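Local atomic coordinates of hypothetical protein, similar to alpha-acetolactate decarboxylase (Staphylococcus aureus subsp. aureus, PDB entry 1XV2), a protein that probably catalyses the zinc-dependent decarboxylation of alpha-acetolactate to acetoin. Residues G15-G20 with T137-S142; I39-G44 with K73-S78; H125-P130 with R144-E149. One frame throughout, in Å; residues are numbered along the deposited sequence.

Interaction 1 of 3, residues G15-G20 with T137-S142; sequences GTLMAG and TRLIDS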
ATOM      1  N   GLY A  15       7.255   1.479  -7.830  1.00 14.02           N
ATOM      2  CA  GLY A  15       7.490   0.286  -8.621  1.00 12.98           C
ATOM      3  C   GLY A  15       6.929   0.355 -10.032  1.00 13.99           C
ATOM      4  O   GLY A  15       7.562  -0.113 -10.973  1.00 12.92           O
ATOM      5  N   THR A  16       5.737   0.926 -10.179  1.00 13.53           N
ATOM      6  CA  THR A  16       5.102   1.050 -11.485  1.00 14.80           C
ATOM      7  C   THR A  16       5.793   2.138 -12.308  1.00 15.74           C
ATOM      8  O   THR A  16       5.861   2.050 -13.535  1.00 16.04           O
ATOM      9  CB  THR A  16       3.593   1.380 -11.345  1.00 14.54           C
ATOM     10  OG1 THR A  16       2.917   0.272 -10.733  1.00 15.41           O
ATOM     11  CG2 THR A  16       2.971   1.654 -12.707  1.00 14.65           C
ATOM     12  N   LEU A  17       6.300   3.167 -11.635  1.00 15.87           N
ATOM     13  CA  LEU A  17       7.011   4.229 -12.335  1.00 17.14           C
ATOM     14  C   LEU A  17       8.281   3.586 -12.895  1.00 17.16           C
ATOM     15  O   LEU A  17       8.591   3.730 -14.076  1.00 18.09           O
ATOM     16  CB  LEU A  17       7.385   5.366 -11.374  1.00 14.95           C
ATOM     17  CG  LEU A  17       7.941   6.642 -12.021  1.00 15.29           C
ATOM     18  CD1 LEU A  17       6.795   7.426 -12.643  1.00 12.89           C
ATOM     19  CD2 LEU A  17       8.660   7.497 -10.977  1.00 15.34           C
HETATM   20  N   MSE A  18       8.999   2.860 -12.035  1.00 18.15           N
HETATM   21  CA  MSE A  18      10.235   2.180 -12.426  1.00 19.67           C
HETATM   22  C   MSE A  18       9.999   1.241 -13.604  1.00 19.72           C
HETATM   23  O   MSE A  18      10.890   1.014 -14.421  1.00 18.16           O
HETATM   24  CB  MSE A  18      10.793   1.363 -11.254  1.00 22.50           C
HETATM   25  CG  MSE A  18      11.288   2.172 -10.067  1.00 26.12           C
HETATM   26 SE   MSE A  18      12.854   3.243 -10.449  1.00 32.64          SE
HETATM   27  CE  MSE A  18      14.172   1.852 -10.540  1.00 30.40           C
ATOM     28  N   ALA A  19       8.788   0.696 -13.679  1.00 20.36           N
ATOM     29  CA  ALA A  19       8.419  -0.231 -14.741  1.00 21.34           C
ATOM     30  C   ALA A  19       8.305   0.432 -16.111  1.00 21.72           C
ATOM     31  O   ALA A  19       8.237  -0.256 -17.129  1.00 22.03           O
ATOM     32  CB  ALA A  19       7.109  -0.923 -14.391  1.00 22.34           C
ATOM     33  N   GLY A  20       8.264   1.762 -16.143  1.00 21.36           N
ATOM     34  CA  GLY A  20       8.176   2.444 -17.421  1.00 21.40           C
ATOM     35  C   GLY A  20       6.901   3.215 -17.705  1.00 22.53           C
ATOM     36  O   GLY A  20       6.752   3.776 -18.790  1.00 23.57           O
ATOM     37  N   THR A 137      10.581   3.817 -21.459  1.00 24.76           N
ATOM     38  CA  THR A 137      11.359   2.631 -21.116  1.00 24.80           C
ATOM     39  C   THR A 137      11.423   2.585 -19.594  1.00 24.30           C
ATOM     40  O   THR A 137      10.878   3.464 -18.922  1.00 24.73           O
ATOM     41  CB  THR A 137      12.805   2.708 -21.641  1.00 25.70           C
ATOM     42  OG1 THR A 137      13.490   3.789 -20.993  1.00 27.52           O
ATOM     43  CG2 THR A 137      12.821   2.928 -23.148  1.00 28.17           C
ATOM     44  N   ARG A 138      12.088   1.573 -19.050  1.00 22.48           N
ATOM     45  CA  ARG A 138      12.214   1.455 -17.602  1.00 23.18           C
ATOM     46  C   ARG A 138      12.986   2.670 -17.088  1.00 21.80           C
ATOM     47  O   ARG A 138      13.991   3.073 -17.671  1.00 21.58           O
ATOM     48  CB  ARG A 138      12.929   0.152 -17.239  1.00 23.02           C
ATOM     49  CG  ARG A 138      12.214  -1.092 -17.758  1.00 25.58           C
ATOM     50  CD  ARG A 138      12.858  -2.364 -17.235  1.00 28.13           C
ATOM     51  NE  ARG A 138      12.665  -2.519 -15.797  1.00 29.27           N
ATOM     52  CZ  ARG A 138      11.502  -2.816 -15.225  1.00 29.73           C
ATOM     53  NH1 ARG A 138      10.416  -2.998 -15.965  1.00 29.80           N
ATOM     54  NH2 ARG A 138      11.422  -2.925 -13.908  1.00 30.67           N
ATOM     55  N   LEU A 139      12.505   3.250 -15.996  1.00 21.57           N
ATOM     56  CA  LEU A 139      13.110   4.446 -15.418  1.00 21.80           C
ATOM     57  C   LEU A 139      14.592   4.323 -15.062  1.00 23.05           C
ATOM     58  O   LEU A 139      15.294   5.331 -14.939  1.00 21.67           O
ATOM     59  CB  LEU A 139      12.316   4.874 -14.183  1.00 20.34           C
ATOM     60  CG  LEU A 139      12.613   6.275 -13.651  1.00 21.03           C
ATOM     61  CD1 LEU A 139      12.445   7.294 -14.770  1.00 19.52           C
ATOM     62  CD2 LEU A 139      11.680   6.593 -12.497  1.00 19.85           C
ATOM     63  N   ILE A 140      15.071   3.093 -14.900  1.00 23.97           N
ATOM     64  CA  ILE A 140      16.471   2.871 -14.556  1.00 25.99           C
ATOM     65  C   ILE A 140      17.390   3.446 -15.634  1.00 27.53           C
ATOM     66  O   ILE A 140      18.523   3.850 -15.352  1.00 27.11           O
ATOM     67  CB  ILE A 140      16.771   1.361 -14.384  1.00 26.17           C
ATOM     68  CG1 ILE A 140      18.209   1.161 -13.905  1.00 26.82           C
ATOM     69  CG2 ILE A 140      16.538   0.625 -15.697  1.00 25.77           C
ATOM     70  CD1 ILE A 140      18.506   1.805 -12.564  1.00 27.17           C
ATOM     71  N   ASP A 141      16.891   3.492 -16.866  1.00 27.61           N
ATOM     72  CA  ASP A 141      17.670   4.008 -17.986  1.00 29.13           C
ATOM     73  C   ASP A 141      17.899   5.505 -17.845  1.00 27.79           C
ATOM     74  O   ASP A 141      18.921   6.027 -18.280  1.00 26.63           O
ATOM     75  CB  ASP A 141      16.966   3.721 -19.319  1.00 30.56           C
ATOM     76  CG  ASP A 141      16.761   2.235 -19.565  1.00 32.87           C
ATOM     77  OD1 ASP A 141      17.700   1.450 -19.314  1.00 33.05           O
ATOM     78  OD2 ASP A 141      15.661   1.854 -20.021  1.00 35.27           O
ATOM     79  N   SER A 142      16.939   6.195 -17.240  1.00 26.91           N
ATOM     80  CA  SER A 142      17.060   7.632 -17.042  1.00 25.74           C
ATOM     81  C   SER A 142      18.065   7.902 -15.935  1.00 25.71           C
ATOM     82  O   SER A 142      18.952   8.748 -16.077  1.00 26.10           O
ATOM     83  CB  SER A 142      15.707   8.233 -16.672  1.00 25.31           C
ATOM     84  OG  SER A 142      14.784   8.065 -17.732  1.00 25.02           O
TER
HETATM   85  O   HOH W   1      13.657   0.866 -13.939  1.00 15.85           O

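Interaction 2 of 3, residues I39-G44 with K73-S78; sequences IATLTG and KVPYAS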
ATOM      1  N   ILE A  39       7.082  15.160  -2.470  1.00 12.67           N
ATOM      2  CA  ILE A  39       7.985  14.998  -3.595  1.00 13.07           C
ATOM      3  C   ILE A  39       7.249  14.360  -4.764  1.00 13.49           C
ATOM      4  O   ILE A  39       6.216  13.717  -4.583  1.00 14.07           O
ATOM      5  CB  ILE A  39       9.151  14.079  -3.212  1.00 13.61           C
ATOM      6  CG1 ILE A  39       8.603  12.696  -2.842  1.00 15.71           C
ATOM      7  CG2 ILE A  39       9.909  14.665  -2.034  1.00 13.47           C
ATOM      8  CD1 ILE A  39       9.643  11.732  -2.332  1.00 17.01           C
ATOM      9  N   ALA A  40       7.799  14.524  -5.961  1.00 14.51           N
ATOM     10  CA  ALA A  40       7.204  13.951  -7.160  1.00 14.17           C
ATOM     11  C   ALA A  40       8.095  14.218  -8.364  1.00 14.24           C
ATOM     12  O   ALA A  40       9.269  14.562  -8.228  1.00 13.21           O
ATOM     13  CB  ALA A  40       5.809  14.549  -7.395  1.00 12.89           C
ATOM     14  N   THR A  41       7.521  14.034  -9.546  1.00 14.33           N
ATOM     15  CA  THR A  41       8.214  14.284 -10.794  1.00 14.83           C
ATOM     16  C   THR A  41       7.128  14.570 -11.823  1.00 17.23           C
ATOM     17  O   THR A  41       5.938  14.412 -11.528  1.00 17.71           O
ATOM     18  CB  THR A  41       9.072  13.081 -11.226  1.00 15.96           C
ATOM     19  OG1 THR A  41       9.694  13.375 -12.485  1.00 15.63           O
ATOM     20  CG2 THR A  41       8.226  11.816 -11.335  1.00 15.13           C
ATOM     21  N   LEU A  42       7.518  15.006 -13.014  1.00 16.40           N
ATOM     22  CA  LEU A  42       6.533  15.322 -14.044  1.00 16.46           C
ATOM     23  C   LEU A  42       6.409  14.229 -15.096  1.00 15.87           C
ATOM     24  O   LEU A  42       7.111  13.223 -15.047  1.00 16.09           O
ATOM     25  CB  LEU A  42       6.895  16.646 -14.723  1.00 16.18           C
ATOM     26  CG  LEU A  42       7.015  17.860 -13.799  1.00 15.56           C
ATOM     27  CD1 LEU A  42       7.330  19.089 -14.630  1.00 16.24           C
ATOM     28  CD2 LEU A  42       5.719  18.058 -13.022  1.00 16.65           C
ATOM     29  N   THR A  43       5.507  14.436 -16.050  1.00 16.07           N
ATOM     30  CA  THR A  43       5.295  13.470 -17.118  1.00 14.11           C
ATOM     31  C   THR A  43       6.644  13.081 -17.714  1.00 14.71           C
ATOM     32  O   THR A  43       7.514  13.931 -17.892  1.00 14.32           O
ATOM     33  CB  THR A  43       4.380  14.064 -18.216  1.00 14.12           C
ATOM     34  OG1 THR A  43       3.121  14.431 -17.636  1.00 14.69           O
ATOM     35  CG2 THR A  43       4.141  13.054 -19.324  1.00 14.39           C
ATOM     36  N   GLY A  44       6.813  11.792 -18.002  1.00 14.81           N
ATOM     37  CA  GLY A  44       8.061  11.299 -18.558  1.00 15.51           C
ATOM     38  C   GLY A  44       9.143  11.259 -17.495  1.00 17.11           C
ATOM     39  O   GLY A  44      10.322  11.052 -17.794  1.00 15.60           O
ATOM     40  N   LYS A  73       1.218  17.672 -15.293  1.00 18.88           N
ATOM     41  CA  LYS A  73       0.807  16.345 -14.846  1.00 20.83           C
ATOM     42  C   LYS A  73       1.962  15.566 -14.211  1.00 19.39           C
ATOM     43  O   LYS A  73       3.126  15.792 -14.536  1.00 18.71           O
ATOM     44  CB  LYS A  73       0.224  15.556 -16.024  1.00 22.16           C
ATOM     45  CG  LYS A  73      -1.120  16.088 -16.509  1.00 27.54           C
ATOM     46  CD  LYS A  73      -1.701  15.252 -17.643  1.00 31.00           C
ATOM     47  CE  LYS A  73      -0.874  15.376 -18.918  1.00 34.68           C
ATOM     48  NZ  LYS A  73      -1.495  14.648 -20.070  1.00 36.19           N
ATOM     49  N   VAL A  74       1.627  14.656 -13.302  1.00 19.75           N
ATOM     50  CA  VAL A  74       2.626  13.836 -12.616  1.00 18.99           C
ATOM     51  C   VAL A  74       2.250  12.356 -12.684  1.00 17.82           C
ATOM     52  O   VAL A  74       1.078  12.000 -12.604  1.00 17.37           O
ATOM     53  CB  VAL A  74       2.758  14.245 -11.128  1.00 18.23           C
ATOM     54  CG1 VAL A  74       3.119  15.716 -11.027  1.00 18.63           C
ATOM     55  CG2 VAL A  74       1.460  13.970 -10.390  1.00 20.63           C
ATOM     56  N   PRO A  75       3.247  11.474 -12.847  1.00 17.44           N
ATOM     57  CA  PRO A  75       3.017  10.028 -12.924  1.00 15.68           C
ATOM     58  C   PRO A  75       3.153   9.353 -11.560  1.00 15.94           C
ATOM     59  O   PRO A  75       2.660   8.242 -11.357  1.00 16.44           O
ATOM     60  CB  PRO A  75       4.095   9.575 -13.893  1.00 14.10           C
ATOM     61  CG  PRO A  75       5.248  10.430 -13.477  1.00 17.11           C
ATOM     62  CD  PRO A  75       4.617  11.803 -13.284  1.00 17.06           C
ATOM     63  N   TYR A  76       3.828  10.037 -10.637  1.00 15.84           N
ATOM     64  CA  TYR A  76       4.054   9.533  -9.284  1.00 14.53           C
ATOM     65  C   TYR A  76       4.326  10.678  -8.314  1.00 13.41           C
ATOM     66  O   TYR A  76       5.203  11.504  -8.548  1.00 15.31           O
ATOM     67  CB  TYR A  76       5.239   8.562  -9.267  1.00 14.24           C
ATOM     68  CG  TYR A  76       5.568   8.029  -7.885  1.00 14.56           C
ATOM     69  CD1 TYR A  76       4.565   7.539  -7.051  1.00 14.83           C
ATOM     70  CD2 TYR A  76       6.881   8.004  -7.419  1.00 16.48           C
ATOM     71  CE1 TYR A  76       4.857   7.038  -5.787  1.00 16.28           C
ATOM     72  CE2 TYR A  76       7.187   7.501  -6.154  1.00 16.80           C
ATOM     73  CZ  TYR A  76       6.170   7.021  -5.344  1.00 17.13           C
ATOM     74  OH  TYR A  76       6.458   6.525  -4.090  1.00 20.70           O
ATOM     75  N   ALA A  77       3.580  10.714  -7.218  1.00 13.95           N
ATOM     76  CA  ALA A  77       3.737  11.773  -6.228  1.00 14.39           C
ATOM     77  C   ALA A  77       3.341  11.331  -4.824  1.00 14.16           C
ATOM     78  O   ALA A  77       2.459  10.495  -4.653  1.00 13.13           O
ATOM     79  CB  ALA A  77       2.897  12.980  -6.633  1.00 15.99           C
ATOM     80  N   SER A  78       4.007  11.906  -3.825  1.00 14.54           N
ATOM     81  CA  SER A  78       3.724  11.625  -2.422  1.00 16.33           C
ATOM     82  C   SER A  78       3.579  12.983  -1.751  1.00 16.26           C
ATOM     83  O   SER A  78       4.444  13.848  -1.911  1.00 17.74           O
ATOM     84  CB  SER A  78       4.879  10.853  -1.782  1.00 18.42           C
ATOM     85  OG  SER A  78       5.087   9.614  -2.438  1.00 23.44           O
TER

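Interaction 3 of 3, residues H125-P130 with R144-E149; sequences HVRMMP and RRQPEE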
ATOM      1  N   HIS A 125      24.216  16.950  -2.267  1.00 13.85           N
ATOM      2  CA  HIS A 125      24.417  16.230  -3.519  1.00 12.92           C
ATOM      3  C   HIS A 125      23.069  15.722  -4.029  1.00 13.28           C
ATOM      4  O   HIS A 125      22.431  14.897  -3.383  1.00 11.82           O
ATOM      5  CB  HIS A 125      25.374  15.055  -3.274  1.00 14.12           C
ATOM      6  CG  HIS A 125      25.665  14.232  -4.490  1.00 16.36           C
ATOM      7  ND1 HIS A 125      26.530  13.160  -4.470  1.00 15.42           N
ATOM      8  CD2 HIS A 125      25.201  14.316  -5.760  1.00 15.42           C
ATOM      9  CE1 HIS A 125      26.588  12.618  -5.674  1.00 15.55           C
ATOM     10  NE2 HIS A 125      25.791  13.301  -6.474  1.00 14.97           N
ATOM     11  N   VAL A 126      22.639  16.217  -5.187  1.00 12.75           N
ATOM     12  CA  VAL A 126      21.360  15.805  -5.760  1.00 12.36           C
ATOM     13  C   VAL A 126      21.477  15.414  -7.225  1.00 13.14           C
ATOM     14  O   VAL A 126      22.499  15.654  -7.873  1.00 13.42           O
ATOM     15  CB  VAL A 126      20.308  16.945  -5.705  1.00 12.12           C
ATOM     16  CG1 VAL A 126      20.143  17.455  -4.286  1.00 13.77           C
ATOM     17  CG2 VAL A 126      20.720  18.079  -6.636  1.00 12.82           C
ATOM     18  N   ARG A 127      20.412  14.809  -7.738  1.00 12.89           N
ATOM     19  CA  ARG A 127      20.343  14.444  -9.139  1.00 12.85           C
ATOM     20  C   ARG A 127      19.047  15.043  -9.659  1.00 13.54           C
ATOM     21  O   ARG A 127      18.130  15.327  -8.882  1.00 11.34           O
ATOM     22  CB  ARG A 127      20.351  12.917  -9.336  1.00 14.31           C
ATOM     23  CG  ARG A 127      19.158  12.152  -8.769  1.00 15.28           C
ATOM     24  CD  ARG A 127      17.945  12.134  -9.708  1.00 16.28           C
ATOM     25  NE  ARG A 127      16.807  11.435  -9.105  1.00 15.31           N
ATOM     26  CZ  ARG A 127      16.723  10.117  -8.949  1.00 16.26           C
ATOM     27  NH1 ARG A 127      17.707   9.327  -9.360  1.00 16.01           N
ATOM     28  NH2 ARG A 127      15.660   9.585  -8.355  1.00 14.68           N
HETATM   29  N   MSE A 128      18.990  15.277 -10.963  1.00 14.37           N
HETATM   30  CA  MSE A 128      17.790  15.811 -11.590  1.00 17.04           C
HETATM   31  C   MSE A 128      17.438  14.795 -12.664  1.00 16.60           C
HETATM   32  O   MSE A 128      18.069  14.753 -13.724  1.00 17.88           O
HETATM   33  CB  MSE A 128      18.064  17.183 -12.213  1.00 19.83           C
HETATM   34  CG  MSE A 128      18.531  18.247 -11.223  1.00 21.98           C
HETATM   35 SE   MSE A 128      20.455  18.279 -10.992  1.00 24.70          SE
HETATM   36  CE  MSE A 128      20.922  19.460 -12.455  1.00 24.13           C
HETATM   37  N   MSE A 129      16.450  13.956 -12.378  1.00 16.60           N
HETATM   38  CA  MSE A 129      16.054  12.917 -13.317  1.00 17.56           C
HETATM   39  C   MSE A 129      15.792  13.485 -14.706  1.00 17.99           C
HETATM   40  O   MSE A 129      14.944  14.360 -14.877  1.00 16.47           O
HETATM   41  CB  MSE A 129      14.803  12.194 -12.809  1.00 19.82           C
HETATM   42  CG  MSE A 129      14.522  10.869 -13.512  1.00 20.11           C
HETATM   43 SE   MSE A 129      15.849   9.522 -13.117  1.00 23.54          SE
HETATM   44  CE  MSE A 129      15.055   8.788 -11.513  1.00 18.81           C
ATOM     45  N   PRO A 130      16.536  13.005 -15.716  1.00 18.80           N
ATOM     46  CA  PRO A 130      16.349  13.488 -17.087  1.00 20.97           C
ATOM     47  C   PRO A 130      15.030  12.967 -17.658  1.00 22.94           C
ATOM     48  O   PRO A 130      14.680  11.798 -17.481  1.00 22.45           O
ATOM     49  CB  PRO A 130      17.572  12.938 -17.813  1.00 19.09           C
ATOM     50  CG  PRO A 130      17.830  11.655 -17.098  1.00 18.77           C
ATOM     51  CD  PRO A 130      17.646  12.037 -15.646  1.00 18.30           C
ATOM     52  N   ARG A 144      20.546   6.191 -14.989  1.00 23.48           N
ATOM     53  CA  ARG A 144      21.915   5.893 -15.396  1.00 24.62           C
ATOM     54  C   ARG A 144      22.570   6.968 -16.260  1.00 24.81           C
ATOM     55  O   ARG A 144      23.755   6.871 -16.584  1.00 26.86           O
ATOM     56  CB  ARG A 144      21.961   4.541 -16.108  1.00 26.51           C
ATOM     57  CG  ARG A 144      21.800   3.365 -15.161  1.00 28.33           C
ATOM     58  CD  ARG A 144      21.587   2.058 -15.902  1.00 31.62           C
ATOM     59  NE  ARG A 144      21.512   0.931 -14.977  1.00 33.52           N
ATOM     60  CZ  ARG A 144      21.073  -0.280 -15.307  1.00 34.90           C
ATOM     61  NH1 ARG A 144      20.667  -0.525 -16.545  1.00 34.18           N
ATOM     62  NH2 ARG A 144      21.039  -1.244 -14.397  1.00 33.86           N
ATOM     63  N   ARG A 145      21.806   7.990 -16.630  1.00 23.93           N
ATOM     64  CA  ARG A 145      22.334   9.086 -17.437  1.00 23.82           C
ATOM     65  C   ARG A 145      21.936  10.411 -16.798  1.00 22.54           C
ATOM     66  O   ARG A 145      22.020  11.469 -17.421  1.00 21.87           O
ATOM     67  CB  ARG A 145      21.793   9.009 -18.870  1.00 23.95           C
ATOM     68  CG  ARG A 145      20.289   9.226 -19.006  1.00 25.81           C
ATOM     69  CD  ARG A 145      19.824   8.962 -20.438  1.00 27.41           C
ATOM     70  NE  ARG A 145      18.380   9.120 -20.602  1.00 29.89           N
ATOM     71  CZ  ARG A 145      17.758  10.283 -20.772  1.00 29.57           C
ATOM     72  NH1 ARG A 145      18.449  11.417 -20.812  1.00 29.05           N
ATOM     73  NH2 ARG A 145      16.437  10.313 -20.898  1.00 30.86           N
ATOM     74  N   GLN A 146      21.510  10.339 -15.541  1.00 20.39           N
ATOM     75  CA  GLN A 146      21.080  11.514 -14.796  1.00 19.70           C
ATOM     76  C   GLN A 146      22.209  12.476 -14.475  1.00 19.31           C
ATOM     77  O   GLN A 146      23.348  12.069 -14.234  1.00 18.32           O
ATOM     78  CB  GLN A 146      20.446  11.100 -13.467  1.00 18.65           C
ATOM     79  CG  GLN A 146      21.433  10.415 -12.524  1.00 19.51           C
ATOM     80  CD  GLN A 146      20.792   9.935 -11.239  1.00 18.62           C
ATOM     81  OE1 GLN A 146      19.630   9.543 -11.226  1.00 18.90           O
ATOM     82  NE2 GLN A 146      21.557   9.945 -10.155  1.00 17.93           N
ATOM     83  N   PRO A 147      21.907  13.779 -14.482  1.00 18.00           N
ATOM     84  CA  PRO A 147      22.953  14.741 -14.155  1.00 18.86           C
ATOM     85  C   PRO A 147      22.925  14.867 -12.627  1.00 19.49           C
ATOM     86  O   PRO A 147      21.902  14.590 -11.992  1.00 17.88           O
ATOM     87  CB  PRO A 147      22.489  16.006 -14.867  1.00 19.71           C
ATOM     88  CG  PRO A 147      21.006  15.909 -14.771  1.00 20.14           C
ATOM     89  CD  PRO A 147      20.749  14.449 -15.099  1.00 20.34           C
ATOM     90  N   GLU A 148      24.048  15.256 -12.041  1.00 16.85           N
ATOM     91  CA  GLU A 148      24.140  15.415 -10.597  1.00 17.72           C
ATOM     92  C   GLU A 148      24.862  16.721 -10.306  1.00 18.18           C
ATOM     93  O   GLU A 148      25.816  17.077 -10.995  1.00 18.38           O
ATOM     94  CB  GLU A 148      24.897  14.231  -9.981  1.00 18.41           C
ATOM     95  CG  GLU A 148      24.098  12.920  -9.957  1.00 18.15           C
ATOM     96  CD  GLU A 148      24.941  11.708  -9.559  1.00 20.28           C
ATOM     97  OE1 GLU A 148      25.822  11.849  -8.683  1.00 16.68           O
ATOM     98  OE2 GLU A 148      24.712  10.609 -10.114  1.00 18.94           O
ATOM     99  N   GLU A 149      24.393  17.440  -9.296  1.00 19.53           N
ATOM    100  CA  GLU A 149      24.994  18.712  -8.930  1.00 22.06           C
ATOM    101  C   GLU A 149      25.199  18.755  -7.421  1.00 21.48           C
ATOM    102  O   GLU A 149      24.325  18.350  -6.648  1.00 19.21           O
ATOM    103  CB  GLU A 149      24.097  19.876  -9.370  1.00 25.40           C
ATOM    104  CG  GLU A 149      24.858  21.073  -9.939  1.00 32.76           C
ATOM    105  CD  GLU A 149      23.967  22.289 -10.168  1.00 37.01           C
ATOM    106  OE1 GLU A 149      22.890  22.138 -10.788  1.00 40.40           O
ATOM    107  OE2 GLU A 149      24.346  23.401  -9.733  1.00 37.55           O
TER

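Interaction 1 of 3, residues G15-G20 with T137-S142
Leu17 and Leu139 meet through matching torsions: in each the first side-chain bond sets CG opposite the backbone N (chi1 -171° in Leu17, -166° in Leu139), which swings the two CD2 methyls against each other. The methyls are packed tightly, Leu17 CD2 lying 3.5 Å from Leu139 CD2. Selenomethionine Met18, whose chain is bent at chi2 and chi3, lays its SE across the same leucine at about a right angle, 4.1 Å from Leu139 CD2. Branched and flexible apolar chains suit this buried place, where Leu139 packs against two successive residues of the helix.

The polar half of the contact centres on the carbonyl of Met18. Leu139 N donates to Met18 O over 3.2 Å, approaching from above the carbonyl plane. A water also donates to Met18 O (2.8 Å from the water oxygen) and accepts from Ile140 N, so Met18 O holds Leu139 N directly and Ile140 N through the water. The Arg138 guanidinium lies with one face over Met18 O, and beside the backbone of Ala19, its NH1 coming within 3.6 Å of Ala19 CA; the small methyl of Ala19 points away. The guanidinium's strongest partner is Glu232 of helix 229-236, through a salt bridge, while NH1 also bonds to Asp225 O, and these bonds would help fix its rotation.

Gly20 CA approaches Thr137 O at 3.3 Å as a CH...O contact; a residue without CB fits both the backbone twist and the nearby carbonyl. With positive phi at Gly20 and two bonds back into the last turn, one of them Gly20 N to Leu17 O, helix 14-18 ends in a Schellman motif, and the loop entering helix 140-143 docks against this C-terminal helix end.

Interaction 2 of 3, residues I39-G44 with K73-S78
Ile39 and Ser78 face each other as an antiparallel hydrogen-bonded pair: Ile39 N donates to Ser78 O at 3.0 Å, and Ser78 N returns a nearly straight bond to Ile39 O, also 3.0 Å. Beside them two alanines meet, Ala40 CB a tight 3.4 Å from Ala77 CB, small side chains suiting the short gap. Farther along, the ladder is interrupted at Pro75, whose N carries no hydrogen. Its CG lies 3.9 Å from Thr41 CG2, the two side chains crossing at about a right angle, and Thr41 O, buried here without a polar partner, rests 3.1 Å from Val74 CG1. Leu42 CD2 reaches the same valine methyl. At the far end Lys73 O receives weak bonds from Thr43 N and Thr43 OG1.

Strands 37-42 and 77-80 are neighbours in a mixed seven-stranded sheet, while the short strand 73-74, just before 77-80, pairs with 26-27 in a separate small sheet.

In the second shell, Thr41 OG1 stands opposite its backbone N (chi1 178°), directed to Gly47 O, while Ser78 OG bonds to Gln10. Ile39 packs on His176 and His178, two of the zinc ligands, and Val74 and Ala77 are covered by Leu31 of helix 28-32.

Interaction 3 of 3, residues H125-P130 with R144-E149
His125 and Glu148 are joined by a short side-chain hydrogen bond, His125 NE2 to Glu148 OE1 at 2.6 Å. The oxygen lies close to the ring plane and is met on its anti side, with ring and carboxylate planes turned 36° apart. The other oxygen, Glu148 OE2, accepts from Gln146 NE2 at 3.2 Å, the donor coming from above the carboxylate plane. Arg127 NH1 donates to Gln146 OE1 at 2.7 Å, so the one amide, both donor and acceptor, links Glu148 and Arg127; the guanidinium and amide planes are nearly perpendicular. The bend of Arg127 at chi2 (84°) helps bring its head to this glutamine and to Glu48, its salt-bridge partner.

Backbone bonds run as in an antiparallel ladder: Val126 and Glu149 exchange two, and Met128 N reaches Pro147 O at 3.2 Å. They join strands 120-127 and 148-151 of the large antiparallel sheet, which also carries the zinc ligands; Arg127 packs on one of them, His189.

Rigid Pro130 suits a flat partner: its CG lies over one face of the Arg145 guanidinium, offset toward the rim, whose NH2 bonds to Ala131 O. Among carbon contacts, Pro130 CD meets Gln146 CB at 3.7 Å, and Met128 CB touches Pro147 CG at 4.1 Å.

The three contacts lie with their centres 13 to 16 Å apart. Along the chain interaction 2 is nested in the loop closed by interaction 1, whereas interactions 1 and 3 cross, since 125-130 lies between 15-20 and 137-142, and 144-149 follows both. Interaction 1 touches both others: Leu17 CD1 packs on Pro75 CG at 3.5 Å, and Leu139 CG on Met129 CE at 4.1 Å. Interactions 2 and 3 approach within about 4 Å without touching. Interaction 2 lies mostly in the mixed sheet and interaction 3 in the large antiparallel one; interaction 1 packs on both. Side chains of all three come within about 8 Å of the zinc ion, consistent with a metal site on the antiparallel sheet with the mixed sheet nearby.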